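Long-range contact in Lactamase_B domain-containing protein (Bacillus lehensis G1, PDB 7EV5), which probably acts as a zinc-dependent hydrolase of the metallo-beta-lactamase fold, with a dual activity that likely combines those of a B3 lactamase and a glyoxalase II: residues A[82-87]-A[104-109]. Sequence-based numbering, arbitrary orientation.
Sequences HWLEDP and KPADHL
Lys104 meets Glu85 through its backbone: the carboxylate carbon CD of Glu85 lies 3.8 Å from Lys104 C, while the lysine CB points off from the 82-87 loop. The Lys104 carbonyl accepts a hydrogen bond from Thr102 OG1, which probably helps to hold the peptide that the carboxylate approaches. At Pro105 both carboxylate oxygens lie by the pyrrolidine ring, Glu85 OE1 at 3.5 Å from Pro105 CB and Glu85 OE2 at 3.6 Å from Pro105 CD. Glu85 gets there because CG stands anti to its carbonyl carbon (chi1 -67°) and the chain then runs extended. Although Glu85 OE1 is also 3.5 Å from Pro105 N, that tertiary amide nitrogen has no hydrogen to give, so the pair is not a hydrogen bond. Ala106 meets the other contacting residue of the loop, Leu84, whose CD1 lies 3.5 Å from Ala106 N and 4.0 Å from Ala106 CB. Both side chains also touch Leu76 of strand 74-77, making a small apolar cluster beside that strand. Beyond Ala106 the chain enters strand 108-110, the edge of its six-stranded sheet. The contact thus joins two loops of the metallo-beta-lactamase fold, with the side chain of Leu84 about 12 Å from a zinc ion. With 192 Å² buried and no polar bond between the segments, direct cohesion probably comes from close packing; the partly exposed Glu85 carboxylate, given no donor by 104-109, probably keeps much of its solvation.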
loop_
_atom_site.group_PDB
_atom_site.type_symbol
_atom_site.label_atom_id
_atom_site.label_comp_id
_atom_site.label_asym_id
_atom_site.label_seq_id
_atom_site.Cartn_x
_atom_site.Cartn_y
_atom_site.Cartn_z
ATOM N N HIS A 82 10.672 11.745 -3.233
ATOM C CA HIS A 82 10.270 13.036 -3.775
ATOM C C HIS A 82 8.821 13.065 -4.232
ATOM O O HIS A 82 8.305 14.150 -4.525
ATOM C CB HIS A 82 11.135 13.399 -4.987
ATOM C CG HIS A 82 12.592 13.543 -4.676
ATOM N ND1 HIS A 82 13.070 14.457 -3.761
ATOM C CD2 HIS A 82 13.673 12.889 -5.159
ATOM C CE1 HIS A 82 14.386 14.358 -3.696
ATOM N NE2 HIS A 82 14.777 13.417 -4.534
ATOM N N TRP A 83 8.156 11.914 -4.315
ATOM C CA TRP A 83 6.834 11.875 -4.929
ATOM C C TRP A 83 5.744 12.444 -4.033
ATOM O O TRP A 83 4.725 12.920 -4.542
ATOM C CB TRP A 83 6.462 10.436 -5.280
ATOM C CG TRP A 83 7.204 9.881 -6.452
ATOM C CD1 TRP A 83 8.425 10.271 -6.923
ATOM C CD2 TRP A 83 6.770 8.817 -7.291
ATOM N NE1 TRP A 83 8.779 9.511 -8.016
ATOM C CE2 TRP A 83 7.771 8.616 -8.271
ATOM C CE3 TRP A 83 5.626 8.026 -7.320
ATOM C CZ2 TRP A 83 7.658 7.636 -9.266
ATOM C CZ3 TRP A 83 5.515 7.056 -8.311
ATOM C CH2 TRP A 83 6.532 6.874 -9.269
ATOM N N LEU A 84 5.913 12.392 -2.709
ATOM C CA LEU A 84 4.847 12.829 -1.814
ATOM C C LEU A 84 4.511 14.297 -2.036
ATOM O O LEU A 84 3.337 14.683 -2.038
ATOM C CB LEU A 84 5.269 12.615 -0.361
ATOM C CG LEU A 84 5.365 11.160 0.097
ATOM C CD1 LEU A 84 5.818 11.145 1.552
ATOM C CD2 LEU A 84 4.054 10.397 -0.079
ATOM N N GLU A 85 5.530 15.123 -2.228
ATOM C CA GLU A 85 5.360 16.565 -2.250
ATOM C C GLU A 85 5.371 17.143 -3.650
ATOM O O GLU A 85 5.253 18.362 -3.800
ATOM C CB GLU A 85 6.473 17.216 -1.427
ATOM C CG GLU A 85 6.392 16.913 0.055
ATOM C CD GLU A 85 7.679 17.232 0.772
ATOM O OE1 GLU A 85 8.631 16.442 0.650
ATOM O OE2 GLU A 85 7.740 18.282 1.445
ATOM N N ASP A 86 5.530 16.310 -4.673
ATOM C CA ASP A 86 5.649 16.777 -6.054
ATOM C C ASP A 86 4.518 16.189 -6.888
ATOM O O ASP A 86 4.562 15.000 -7.264
ATOM C CB ASP A 86 7.013 16.402 -6.624
ATOM C CG ASP A 86 7.324 17.113 -7.922
ATOM O OD1 ASP A 86 6.370 17.529 -8.608
ATOM O OD2 ASP A 86 8.526 17.248 -8.252
ATOM N N PRO A 87 3.500 16.992 -7.224
ATOM C CA PRO A 87 2.358 16.470 -7.986
ATOM C C PRO A 87 2.696 16.137 -9.423
ATOM O O PRO A 87 1.914 15.435 -10.071
ATOM C CB PRO A 87 1.339 17.612 -7.909
ATOM C CG PRO A 87 2.199 18.850 -7.853
ATOM C CD PRO A 87 3.457 18.464 -7.087
ATOM N N LYS A 104 4.843 17.467 4.022
ATOM C CA LYS A 104 6.071 17.043 4.671
ATOM C C LYS A 104 6.522 15.746 4.020
ATOM O O LYS A 104 5.681 14.944 3.598
ATOM C CB LYS A 104 5.820 16.756 6.162
ATOM C CG LYS A 104 5.466 17.975 7.004
ATOM C CD LYS A 104 5.180 17.566 8.443
ATOM C CE LYS A 104 4.833 18.765 9.312
ATOM N NZ LYS A 104 4.618 18.388 10.738
ATOM N N PRO A 105 7.831 15.518 3.920
ATOM C CA PRO A 105 8.326 14.229 3.415
ATOM C C PRO A 105 8.057 13.111 4.412
ATOM O O PRO A 105 7.674 13.333 5.565
ATOM C CB PRO A 105 9.831 14.459 3.240
ATOM C CG PRO A 105 10.169 15.570 4.200
ATOM C CD PRO A 105 8.929 16.444 4.267
ATOM N N ALA A 106 8.270 11.881 3.948
ATOM C CA ALA A 106 8.166 10.731 4.835
ATOM C C ALA A 106 9.220 10.842 5.927
ATOM O O ALA A 106 10.312 11.378 5.707
ATOM C CB ALA A 106 8.385 9.433 4.048
ATOM N N ASP A 107 8.893 10.332 7.112
ATOM C CA ASP A 107 9.903 10.409 8.159
ATOM C C ASP A 107 10.646 9.104 8.383
ATOM O O ASP A 107 11.580 9.082 9.196
ATOM C CB ASP A 107 9.386 11.046 9.461
ATOM C CG ASP A 107 8.130 10.396 9.970
ATOM O OD1 ASP A 107 7.452 11.001 10.827
ATOM O OD2 ASP A 107 7.836 9.280 9.528
ATOM N N HIS A 108 10.334 8.062 7.621
ATOM C CA HIS A 108 11.085 6.817 7.617
ATOM C C HIS A 108 11.182 6.376 6.166
ATOM O O HIS A 108 10.152 6.263 5.494
ATOM C CB HIS A 108 10.353 5.738 8.424
ATOM C CG HIS A 108 10.471 5.899 9.909
ATOM N ND1 HIS A 108 9.692 6.771 10.638
ATOM C CD2 HIS A 108 11.274 5.273 10.801
ATOM C CE1 HIS A 108 10.020 6.680 11.918
ATOM N NE2 HIS A 108 10.969 5.773 12.042
ATOM N N LEU A 109 12.395 6.132 5.677
ATOM C CA LEU A 109 12.623 5.767 4.282
ATOM C C LEU A 109 13.149 4.340 4.197
ATOM O O LEU A 109 14.194 4.020 4.782
ATOM C CB LEU A 109 13.589 6.725 3.591
ATOM C CG LEU A 109 13.128 8.175 3.506
ATOM C CD1 LEU A 109 14.228 9.044 2.900
ATOM C CD2 LEU A 109 11.856 8.277 2.689
#